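Local coordinates for 1-pyrroline-5-carboxylate dehydrogenase (Thermus thermophilus, PDB 1UZB), which probably oxidises glutamate semialdehyde, the open form of 1-pyrroline-5-carboxylate, to glutamate with NAD+, as in the second step of proline breakdown, at residues Y122-N127 and P362-E367; L266-A271 and A285-G290; I295-T300 and D304-G309; V407-R412 and L435-D440. All coordinates share one frame; numbering follows the deposited sequence. Where two conformers were deposited one is given.

Interaction 1 joins residues far apart in the chain, and interactions 2 and 3 fall between its two halves; interaction 4 follows them all. Interactions 2 and 3 are each a helix packed on a strand of a beta-alpha-beta unit, but on different sheets, and their centres lie 34 Å apart. Interactions 3 and 4 belong together: their centres are 18 Å apart, both border the seven-stranded sheet, and Ile296 CD1 packs against Ala438 CB at 4.0 Å. Interaction 1 touches none of the others; its centre is 25 to 29 Å from theirs. The set thus samples the two sheets expected for the cofactor-binding and catalytic parts of an aldehyde dehydrogenase.

Interaction 1: Y122-N127 and P362-E367; sequences YEVGKN and PVVSAE
Val124 and Val364 meet through a single methyl group. In Val364, chi1 of 84° (to CG1) leaves CG2 roughly anti to the backbone N, and this carries it across to the flank of Val124, where it stands 4.3 Å from Val124 CB and about equally far from CG1. The other methyl of each valine, Val364 CG1 and Val124 CG2, is turned elsewhere, so the apolar touch is narrow. Pro362 makes the second touch through its CD, which approaches the carbonyl of Gly125, 3.9 Å from Gly125 O. Gly125, the first residue to leave the helical path after helix 113-124, has a positive phi of 70° and no side chain; a beta carbon at that point would face the ring and lie only 3.0 Å from Pro362 CG.

Two waters fill in the polar part. One gives its protons to Val124 O and to Pro362 O, each at 2.7 Å, and so ties the two backbones together. The other lies 2.8 Å from Glu123 O and 2.9 Å from Val364 O, but acceptors around it outnumber its protons, so which it serves is open. Pro362 O also accepts from Gln318 NE2, and past the contact Ser365 OG caps helix 366-379 at Gln368 N.

The end of helix 113-124 therefore meets the lead-in to helix 366-379 without a direct hydrogen bond. Its chemistry is mixed: a small apolar contact with backbone carbonyls alongside it. Carbonyl oxygens can only accept, so where Val124 O and Pro362 O converge, linking them takes a donor in between, which water supplies in this buried place.

Interaction 2: L266-A271 and A285-G290; sequences LKIYEA and AYVETG
Tyr269 and Ala285 mark the closest backbone approach, with their CA atoms 6.2 Å apart, where helix 262-272 lies over strand 284-288 in the beta-alpha-beta unit that begins at strand 255-259. The tyrosine ring stands edge-on to the strand. CG is anti to the backbone N (chi1 -155°), which swings the ring outward from the helix until Ala285 O lies in its plane at the CE2 edge, 3.7 Å from that carbon. The neighbouring ring carbon CD2 rests 4.2 Å from Ala285 CB. Next to the tyrosine on the helix, Ile268 puts CG2 4.4 Å from CG1 of Val287, two residues further along the strand, two branched side chains meeting by single methyls; Ile268 also packs on Phe258 of the adjacent parallel strand.

The far end of the ring leaves the subunit: Tyr269 OH is hydrogen-bonded to Lys283 O of the second subunit, and the ring packs edge-to-face with Phe282 of that subunit.

No hydrogen bond joins the two segments. The joint rests on apolar contacts, to which the carbonyl oxygen at the ring's C-H edge adds at most a weak electrostatic attraction, while the hydroxyl makes the same tyrosine part of the subunit interface.

Interaction 3: I295-T300 and D304-G309; sequences IIVDET and DLAAEG
In the beta-alpha-beta unit of strand 293-297, helix 303-315 and strand 325-331, Val297 and Ala306 provide the main touch between the first strand and the helix that crosses over it. Their CA atoms are 7.2 Å apart, the nearest backbone approach here. Both methyls of Val297 are used: chi1 of -175° puts CG1 anti to the backbone N and leaves CG2 beside it, so the alanine CB faces the fork, 4.1 Å from CG1 and 4.2 Å from CG2. Two residues earlier on the strand, Ile295 reaches Gly309, about a turn further along the helix, with CD1 4.3 Å from Gly309 O; Gly309 has no side chain, and its O is hydrogen-bonded to Ser313 OG. Tyr450 of the next parallel strand lines the same interface, touching Ile295, Val297 and Ala306.

Where the strand ends, Asp298 makes an Asx turn. OD1 accepts from Thr300 N at 2.8 Å, on its anti side and 33° out of the carboxylate plane, and from Thr300 OG1 at 2.7 Å, on its syn side. OD2 is hydrogen-bonded to Ser451 OG and His456 ND1, which leaves the carboxylate gripped through both oxygens.

Two different chemistries thus sit side by side. Between these two segments aliphatic methyls meet an alanine and a glycine, which lets the helix lie near the sheet; the turn leading into it is fixed by polar bonds to one aspartate, whose charge is probably eased by several donors.

Interaction 4: V407-R412 and L435-D440; sequences VPPKAR and LEVAND
Lys410 runs extended through chi2 and chi3 and then bends at chi4 (-61°), while Asp440 holds CG anti to its backbone N (chi1 -170°); together these torsions bring NZ to OD2. Lys410 is in a type I beta turn, Pro408 to Ala411, closed by Ala411 N to Pro408 O at 3.0 Å. Asp440 is the first residue to leave the helical path after helix 431-439, which packs on the seven-stranded sheet expected for the catalytic domain of an aldehyde dehydrogenase.

The salt bridge measures 2.7 Å from Lys410 NZ to Asp440 OD2 and uses the syn lone pair of that oxygen; the two side chains cross at about a right angle. Next to Lys410 in the chain, Pro409 presents one side of its ring to Val437: CB lies 4.1 Å from Val437 CG1, and CG lies 4.1 Å from Val437 CG2, so both methyls are engaged. Ile426 of strand 422-428 touches both residues and backs this apolar patch. Gln415 NE2 is hydrogen-bonded to Pro409 O and to Asp440 O, a further tie between turn and helix end.

With an alanine at Asp440 the carboxylate is gone, and the Lys410 ammonium would probably be left without its mate and its long chain free to turn toward solvent, with Pro409 against Val437 as the remaining side-chain touch. The grip is one-sided even now: Asp440 OD1 stays 3.8 Å from Lys410 NZ.

Interaction 1: Y122-N127 and P362-E367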
# COMPACT_ATOMS: atom_id res chain seq x y z
N TYR A 122 -29.45 -13.67 36.21
CA TYR A 122 -30.77 -13.61 36.82
C TYR A 122 -31.95 -13.39 35.88
O TYR A 122 -33.01 -13.99 36.07
CB TYR A 122 -30.81 -12.55 37.92
CG TYR A 122 -30.04 -12.94 39.16
CD1 TYR A 122 -28.95 -12.18 39.59
CD2 TYR A 122 -30.39 -14.07 39.89
CE1 TYR A 122 -28.23 -12.56 40.72
CE2 TYR A 122 -29.68 -14.45 41.02
CZ TYR A 122 -28.60 -13.69 41.43
OH TYR A 122 -27.89 -14.07 42.54
N GLU A 123 -31.78 -12.55 34.85
CA GLU A 123 -32.90 -12.28 33.96
C GLU A 123 -33.18 -13.30 32.86
O GLU A 123 -34.34 -13.55 32.53
CB GLU A 123 -32.78 -10.89 33.32
CG GLU A 123 -34.10 -10.45 32.68
CD GLU A 123 -34.07 -9.04 32.11
OE1 GLU A 123 -35.17 -8.45 31.98
OE2 GLU A 123 -32.98 -8.53 31.79
N VAL A 124 -32.12 -13.88 32.28
CA VAL A 124 -32.33 -14.87 31.23
C VAL A 124 -31.74 -16.25 31.50
O VAL A 124 -31.74 -17.12 30.63
CB VAL A 124 -31.83 -14.36 29.84
CG1 VAL A 124 -32.62 -13.12 29.44
CG2 VAL A 124 -30.35 -14.07 29.88
N GLY A 125 -31.24 -16.46 32.72
CA GLY A 125 -30.73 -17.77 33.09
C GLY A 125 -29.45 -18.29 32.48
O GLY A 125 -29.31 -19.50 32.26
N LYS A 126 -28.51 -17.39 32.20
CA LYS A 126 -27.22 -17.82 31.65
C LYS A 126 -26.31 -18.15 32.82
O LYS A 126 -26.37 -17.50 33.86
CB LYS A 126 -26.57 -16.69 30.84
CG LYS A 126 -27.32 -16.33 29.59
CD LYS A 126 -26.42 -15.63 28.58
CE LYS A 126 -27.13 -15.54 27.24
NZ LYS A 126 -26.24 -15.05 26.15
N ASN A 127 -25.48 -19.18 32.67
CA ASN A 127 -24.54 -19.48 33.74
C ASN A 127 -23.46 -18.40 33.64
O ASN A 127 -23.52 -17.53 32.76
CB ASN A 127 -23.97 -20.91 33.66
CG ASN A 127 -23.12 -21.17 32.43
OD1 ASN A 127 -22.67 -20.25 31.76
ND2 ASN A 127 -22.87 -22.44 32.15
N PRO A 362 -32.02 -22.68 33.43
CA PRO A 362 -33.38 -22.96 32.96
C PRO A 362 -33.59 -22.39 31.56
O PRO A 362 -32.79 -21.58 31.09
CB PRO A 362 -34.23 -22.22 33.97
CG PRO A 362 -33.43 -20.95 34.14
CD PRO A 362 -32.00 -21.46 34.25
N VAL A 363 -34.65 -22.81 30.89
CA VAL A 363 -34.95 -22.21 29.60
C VAL A 363 -35.55 -20.86 30.00
O VAL A 363 -35.94 -20.67 31.16
CB VAL A 363 -35.90 -23.07 28.73
CG1 VAL A 363 -35.17 -24.32 28.27
CG2 VAL A 363 -37.16 -23.42 29.48
N VAL A 364 -35.63 -19.92 29.07
CA VAL A 364 -36.05 -18.57 29.39
C VAL A 364 -37.45 -18.25 29.92
O VAL A 364 -37.61 -17.28 30.67
CB VAL A 364 -35.75 -17.62 28.20
CG1 VAL A 364 -36.88 -17.68 27.18
CG2 VAL A 364 -35.52 -16.21 28.70
N SER A 365 -38.46 -19.03 29.56
CA SER A 365 -39.81 -18.72 30.02
C SER A 365 -40.71 -19.93 30.05
O SER A 365 -40.35 -20.99 29.55
CB SER A 365 -40.44 -17.68 29.10
OG SER A 365 -40.61 -18.23 27.80
N ALA A 366 -41.90 -19.76 30.62
CA ALA A 366 -42.87 -20.83 30.69
C ALA A 366 -43.31 -21.25 29.29
O ALA A 366 -43.47 -22.43 29.02
CB ALA A 366 -44.08 -20.39 31.51
N GLU A 367 -43.48 -20.28 28.40
CA GLU A 367 -43.89 -20.61 27.04
C GLU A 367 -42.78 -21.36 26.32
O GLU A 367 -43.04 -22.32 25.59
CB GLU A 367 -44.28 -19.36 26.25
CG GLU A 367 -44.69 -19.65 24.80
CD GLU A 367 -45.86 -20.61 24.68
OE1 GLU A 367 -46.17 -21.02 23.54
OE2 GLU A 367 -46.48 -20.96 25.71
O HOH W 1 -36.66 -14.61 31.32
O HOH W 2 -32.97 -19.28 29.65

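Interaction 2: L266-A271 and A285-G290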
# COMPACT_ATOMS: atom_id res chain seq x y z
N LEU A 266 -40.21 -13.55 8.63
CA LEU A 266 -40.93 -13.62 7.36
C LEU A 266 -41.96 -12.49 7.28
O LEU A 266 -42.11 -11.85 6.24
CB LEU A 266 -41.62 -14.98 7.21
CG LEU A 266 -40.69 -16.17 6.98
CD1 LEU A 266 -41.47 -17.47 7.11
CD2 LEU A 266 -40.05 -16.06 5.60
N LYS A 267 -42.67 -12.26 8.38
CA LYS A 267 -43.68 -11.21 8.41
C LYS A 267 -43.05 -9.83 8.24
O LYS A 267 -43.58 -8.97 7.54
CB LYS A 267 -44.47 -11.27 9.72
CG LYS A 267 -45.34 -12.51 9.86
CD LYS A 267 -46.07 -12.54 11.19
CE LYS A 267 -46.94 -13.78 11.32
NZ LYS A 267 -47.62 -13.86 12.64
N ILE A 268 -41.91 -9.62 8.89
CA ILE A 268 -41.21 -8.35 8.79
C ILE A 268 -40.71 -8.08 7.37
O ILE A 268 -40.88 -6.99 6.84
CB ILE A 268 -40.02 -8.30 9.78
CG1 ILE A 268 -40.56 -8.21 11.21
CG2 ILE A 268 -39.12 -7.11 9.47
CD1 ILE A 268 -39.49 -8.30 12.27
N TYR A 269 -40.12 -9.09 6.75
CA TYR A 269 -39.60 -8.94 5.39
C TYR A 269 -40.72 -8.63 4.41
O TYR A 269 -40.56 -7.80 3.51
CB TYR A 269 -38.86 -10.20 4.97
CG TYR A 269 -37.83 -9.97 3.90
CD1 TYR A 269 -38.00 -10.45 2.60
CD2 TYR A 269 -36.65 -9.28 4.19
CE1 TYR A 269 -37.03 -10.26 1.63
CE2 TYR A 269 -35.67 -9.09 3.23
CZ TYR A 269 -35.86 -9.58 1.95
OH TYR A 269 -34.86 -9.43 1.02
N GLU A 270 -41.85 -9.30 4.58
CA GLU A 270 -42.99 -9.07 3.70
C GLU A 270 -43.52 -7.65 3.90
O GLU A 270 -43.78 -6.94 2.93
CB GLU A 270 -44.10 -10.09 3.99
CG GLU A 270 -45.22 -10.07 2.96
CD GLU A 270 -46.27 -11.13 3.20
OE1 GLU A 270 -45.90 -12.30 3.40
OE2 GLU A 270 -47.47 -10.79 3.18
N ALA A 271 -43.65 -7.23 5.15
CA ALA A 271 -44.14 -5.89 5.45
C ALA A 271 -43.20 -4.81 4.93
O ALA A 271 -43.65 -3.78 4.41
CB ALA A 271 -44.33 -5.73 6.96
N ALA A 285 -34.70 -4.03 5.13
CA ALA A 285 -34.98 -4.90 6.26
C ALA A 285 -33.90 -5.97 6.32
O ALA A 285 -33.70 -6.72 5.36
CB ALA A 285 -36.35 -5.55 6.11
N TYR A 286 -33.21 -6.02 7.45
CA TYR A 286 -32.16 -7.00 7.65
C TYR A 286 -32.67 -7.96 8.71
O TYR A 286 -33.11 -7.53 9.78
CB TYR A 286 -30.87 -6.30 8.11
CG TYR A 286 -30.75 -4.85 7.67
CD1 TYR A 286 -31.24 -3.81 8.46
CD2 TYR A 286 -30.16 -4.52 6.45
CE1 TYR A 286 -31.13 -2.48 8.06
CE2 TYR A 286 -30.05 -3.19 6.04
CZ TYR A 286 -30.54 -2.17 6.85
OH TYR A 286 -30.41 -0.85 6.47
N VAL A 287 -32.66 -9.25 8.40
CA VAL A 287 -33.16 -10.24 9.34
C VAL A 287 -32.24 -11.44 9.53
O VAL A 287 -31.67 -11.96 8.57
CB VAL A 287 -34.56 -10.74 8.91
CG1 VAL A 287 -35.51 -9.57 8.74
CG2 VAL A 287 -34.45 -11.52 7.61
N GLU A 288 -32.08 -11.86 10.79
CA GLU A 288 -31.29 -13.04 11.14
C GLU A 288 -32.37 -13.89 11.80
O GLU A 288 -32.89 -13.53 12.85
CB GLU A 288 -30.18 -12.68 12.14
CG GLU A 288 -29.12 -13.76 12.34
CD GLU A 288 -29.37 -14.64 13.55
OE1 GLU A 288 -30.29 -15.49 13.51
OE2 GLU A 288 -28.64 -14.48 14.55
N THR A 289 -32.69 -15.02 11.17
CA THR A 289 -33.78 -15.87 11.61
C THR A 289 -33.55 -17.28 12.13
O THR A 289 -34.41 -18.15 11.96
CB THR A 289 -34.82 -15.93 10.48
OG1 THR A 289 -34.14 -16.16 9.24
CG2 THR A 289 -35.59 -14.62 10.39
N GLY A 290 -32.40 -17.52 12.74
CA GLY A 290 -32.13 -18.83 13.30
C GLY A 290 -31.65 -19.90 12.34
O GLY A 290 -31.31 -19.62 11.20

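Interaction 3: I295-T300 and D304-G309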
# COMPACT_ATOMS: atom_id res chain seq x y z
N ILE A 295 -23.59 -30.80 13.14
CA ILE A 295 -22.17 -31.08 13.25
C ILE A 295 -22.06 -32.48 12.67
O ILE A 295 -22.79 -33.40 13.07
CB ILE A 295 -21.66 -31.13 14.70
CG1 ILE A 295 -21.61 -29.71 15.28
CG2 ILE A 295 -20.27 -31.78 14.73
CD1 ILE A 295 -21.20 -29.65 16.73
N ILE A 296 -21.17 -32.63 11.69
CA ILE A 296 -20.91 -33.91 11.05
C ILE A 296 -19.64 -34.48 11.66
O ILE A 296 -18.67 -33.74 11.86
CB ILE A 296 -20.63 -33.75 9.54
CG1 ILE A 296 -21.88 -33.25 8.81
CG2 ILE A 296 -20.15 -35.08 8.96
CD1 ILE A 296 -21.62 -32.88 7.35
N VAL A 297 -19.63 -35.77 11.95
CA VAL A 297 -18.43 -36.41 12.46
C VAL A 297 -18.21 -37.67 11.64
O VAL A 297 -19.12 -38.48 11.48
CB VAL A 297 -18.54 -36.82 13.94
CG1 VAL A 297 -17.20 -37.37 14.42
CG2 VAL A 297 -18.96 -35.64 14.80
N ASP A 298 -17.01 -37.83 11.07
CA ASP A 298 -16.74 -39.05 10.31
C ASP A 298 -15.80 -39.96 11.09
O ASP A 298 -15.37 -39.62 12.19
CB ASP A 298 -16.20 -38.76 8.89
CG ASP A 298 -14.83 -38.12 8.87
OD1 ASP A 298 -14.00 -38.42 9.75
OD2 ASP A 298 -14.58 -37.33 7.93
N GLU A 299 -15.50 -41.13 10.54
CA GLU A 299 -14.67 -42.11 11.23
C GLU A 299 -13.21 -41.74 11.47
O GLU A 299 -12.53 -42.42 12.24
CB GLU A 299 -14.74 -43.46 10.52
CG GLU A 299 -14.14 -43.47 9.12
CD GLU A 299 -14.24 -44.83 8.46
OE1 GLU A 299 -15.37 -45.34 8.31
OE2 GLU A 299 -13.18 -45.38 8.08
N THR A 300 -12.72 -40.68 10.84
CA THR A 300 -11.32 -40.28 11.02
C THR A 300 -11.13 -39.24 12.11
O THR A 300 -10.00 -38.88 12.44
CB THR A 300 -10.75 -39.66 9.73
OG1 THR A 300 -11.30 -38.35 9.54
CG2 THR A 300 -11.08 -40.53 8.53
N ASP A 304 -13.13 -38.06 21.01
CA ASP A 304 -13.27 -37.40 22.29
C ASP A 304 -13.41 -35.89 22.10
O ASP A 304 -14.23 -35.24 22.74
CB ASP A 304 -12.08 -37.71 23.20
CG ASP A 304 -12.04 -39.17 23.59
OD1 ASP A 304 -13.10 -39.72 23.97
OD2 ASP A 304 -10.94 -39.77 23.54
N LEU A 305 -12.59 -35.35 21.20
CA LEU A 305 -12.64 -33.92 20.90
C LEU A 305 -14.02 -33.59 20.33
O LEU A 305 -14.62 -32.59 20.70
CB LEU A 305 -11.57 -33.56 19.88
CG LEU A 305 -11.41 -32.06 19.60
CD1 LEU A 305 -10.68 -31.39 20.76
CD2 LEU A 305 -10.63 -31.87 18.31
N ALA A 306 -14.50 -34.44 19.44
CA ALA A 306 -15.80 -34.24 18.81
C ALA A 306 -16.94 -34.26 19.84
O ALA A 306 -17.79 -33.38 19.84
CB ALA A 306 -16.05 -35.29 17.75
N ALA A 307 -16.95 -35.26 20.71
CA ALA A 307 -18.00 -35.37 21.71
C ALA A 307 -18.07 -34.12 22.60
O ALA A 307 -19.15 -33.63 22.92
CB ALA A 307 -17.78 -36.61 22.57
N GLU A 308 -16.90 -33.62 23.00
CA GLU A 308 -16.84 -32.42 23.84
C GLU A 308 -17.42 -31.22 23.09
O GLU A 308 -18.24 -30.47 23.64
CB GLU A 308 -15.39 -32.16 24.24
CG GLU A 308 -15.19 -31.16 25.37
CD GLU A 308 -15.50 -29.73 24.97
OE1 GLU A 308 -15.14 -29.34 23.84
OE2 GLU A 308 -16.10 -29.00 25.79
N GLY A 309 -17.00 -31.03 21.84
CA GLY A 309 -17.48 -29.92 21.04
C GLY A 309 -18.97 -30.00 20.76
O GLY A 309 -19.65 -28.97 20.69

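Interaction 4: V407-R412 and L435-D440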
# COMPACT_ATOMS: atom_id res chain seq x y z
N VAL A 407 -32.79 -40.65 14.12
CA VAL A 407 -33.79 -39.69 13.67
C VAL A 407 -33.82 -39.55 12.15
O VAL A 407 -32.79 -39.36 11.51
CB VAL A 407 -33.53 -38.29 14.28
CG1 VAL A 407 -34.61 -37.32 13.84
CG2 VAL A 407 -33.47 -38.38 15.79
N PRO A 408 -35.02 -39.65 11.55
CA PRO A 408 -35.12 -39.51 10.09
C PRO A 408 -34.76 -38.08 9.72
O PRO A 408 -35.20 -37.13 10.38
CB PRO A 408 -36.58 -39.83 9.81
CG PRO A 408 -36.93 -40.80 10.90
CD PRO A 408 -36.28 -40.16 12.11
N PRO A 409 -33.97 -37.89 8.65
CA PRO A 409 -33.58 -36.54 8.23
C PRO A 409 -34.73 -35.55 8.04
O PRO A 409 -34.57 -34.35 8.27
CB PRO A 409 -32.82 -36.79 6.93
CG PRO A 409 -32.20 -38.13 7.16
CD PRO A 409 -33.33 -38.91 7.80
N LYS A 410 -35.90 -36.04 7.61
CA LYS A 410 -37.04 -35.16 7.39
C LYS A 410 -38.04 -35.09 8.53
O LYS A 410 -39.12 -34.51 8.38
CB LYS A 410 -37.74 -35.56 6.08
CG LYS A 410 -36.85 -35.38 4.85
CD LYS A 410 -37.60 -35.69 3.56
CE LYS A 410 -36.69 -35.55 2.35
NZ LYS A 410 -36.15 -34.17 2.20
N ALA A 411 -37.70 -35.67 9.67
CA ALA A 411 -38.58 -35.63 10.84
C ALA A 411 -38.68 -34.19 11.31
O ALA A 411 -37.76 -33.39 11.09
CB ALA A 411 -38.01 -36.49 11.95
N ARG A 412 -39.79 -33.83 11.95
CA ARG A 412 -39.94 -32.47 12.43
C ARG A 412 -38.80 -32.05 13.36
O ARG A 412 -38.32 -30.92 13.27
CB ARG A 412 -41.29 -32.30 13.14
CG ARG A 412 -42.49 -32.52 12.23
CD ARG A 412 -43.78 -32.16 12.94
NE ARG A 412 -43.80 -30.75 13.32
CZ ARG A 412 -44.69 -30.20 14.14
NH1 ARG A 412 -44.63 -28.91 14.43
NH2 ARG A 412 -45.65 -30.95 14.68
N LEU A 435 -23.15 -34.72 4.05
CA LEU A 435 -23.31 -33.38 3.51
C LEU A 435 -24.71 -33.17 2.94
O LEU A 435 -25.30 -32.10 3.08
CB LEU A 435 -22.26 -33.12 2.42
CG LEU A 435 -20.83 -32.90 2.91
CD1 LEU A 435 -19.88 -32.87 1.72
CD2 LEU A 435 -20.74 -31.60 3.70
N GLU A 436 -25.24 -34.21 2.29
CA GLU A 436 -26.59 -34.12 1.73
C GLU A 436 -27.60 -33.85 2.83
O GLU A 436 -28.45 -32.96 2.71
CB GLU A 436 -26.94 -35.42 1.00
CG GLU A 436 -26.21 -35.60 -0.32
CD GLU A 436 -26.47 -36.96 -0.95
OE1 GLU A 436 -26.03 -37.17 -2.10
OE2 GLU A 436 -27.10 -37.82 -0.29
N VAL A 437 -27.51 -34.62 3.92
CA VAL A 437 -28.42 -34.45 5.05
C VAL A 437 -28.20 -33.09 5.71
O VAL A 437 -29.15 -32.41 6.09
CB VAL A 437 -28.22 -35.58 6.08
CG1 VAL A 437 -29.00 -35.28 7.36
CG2 VAL A 437 -28.69 -36.91 5.49
N ALA A 438 -26.94 -32.69 5.83
CA ALA A 438 -26.62 -31.41 6.45
C ALA A 438 -27.28 -30.25 5.69
O ALA A 438 -27.84 -29.35 6.31
CB ALA A 438 -25.11 -31.21 6.49
N ASN A 439 -27.21 -30.30 4.37
CA ASN A 439 -27.78 -29.24 3.54
C ASN A 439 -29.29 -29.29 3.38
O ASN A 439 -29.91 -28.27 3.05
CB ASN A 439 -27.15 -29.25 2.15
CG ASN A 439 -25.73 -28.74 2.15
OD1 ASN A 439 -25.41 -27.77 2.83
ND2 ASN A 439 -24.87 -29.39 1.38
N ASP A 440 -29.89 -30.45 3.62
CA ASP A 440 -31.32 -30.60 3.43
C ASP A 440 -32.23 -30.11 4.55
O ASP A 440 -32.89 -30.90 5.22
CB ASP A 440 -31.66 -32.05 3.07
CG ASP A 440 -33.11 -32.22 2.63
OD1 ASP A 440 -33.69 -31.25 2.09
OD2 ASP A 440 -33.66 -33.33 2.79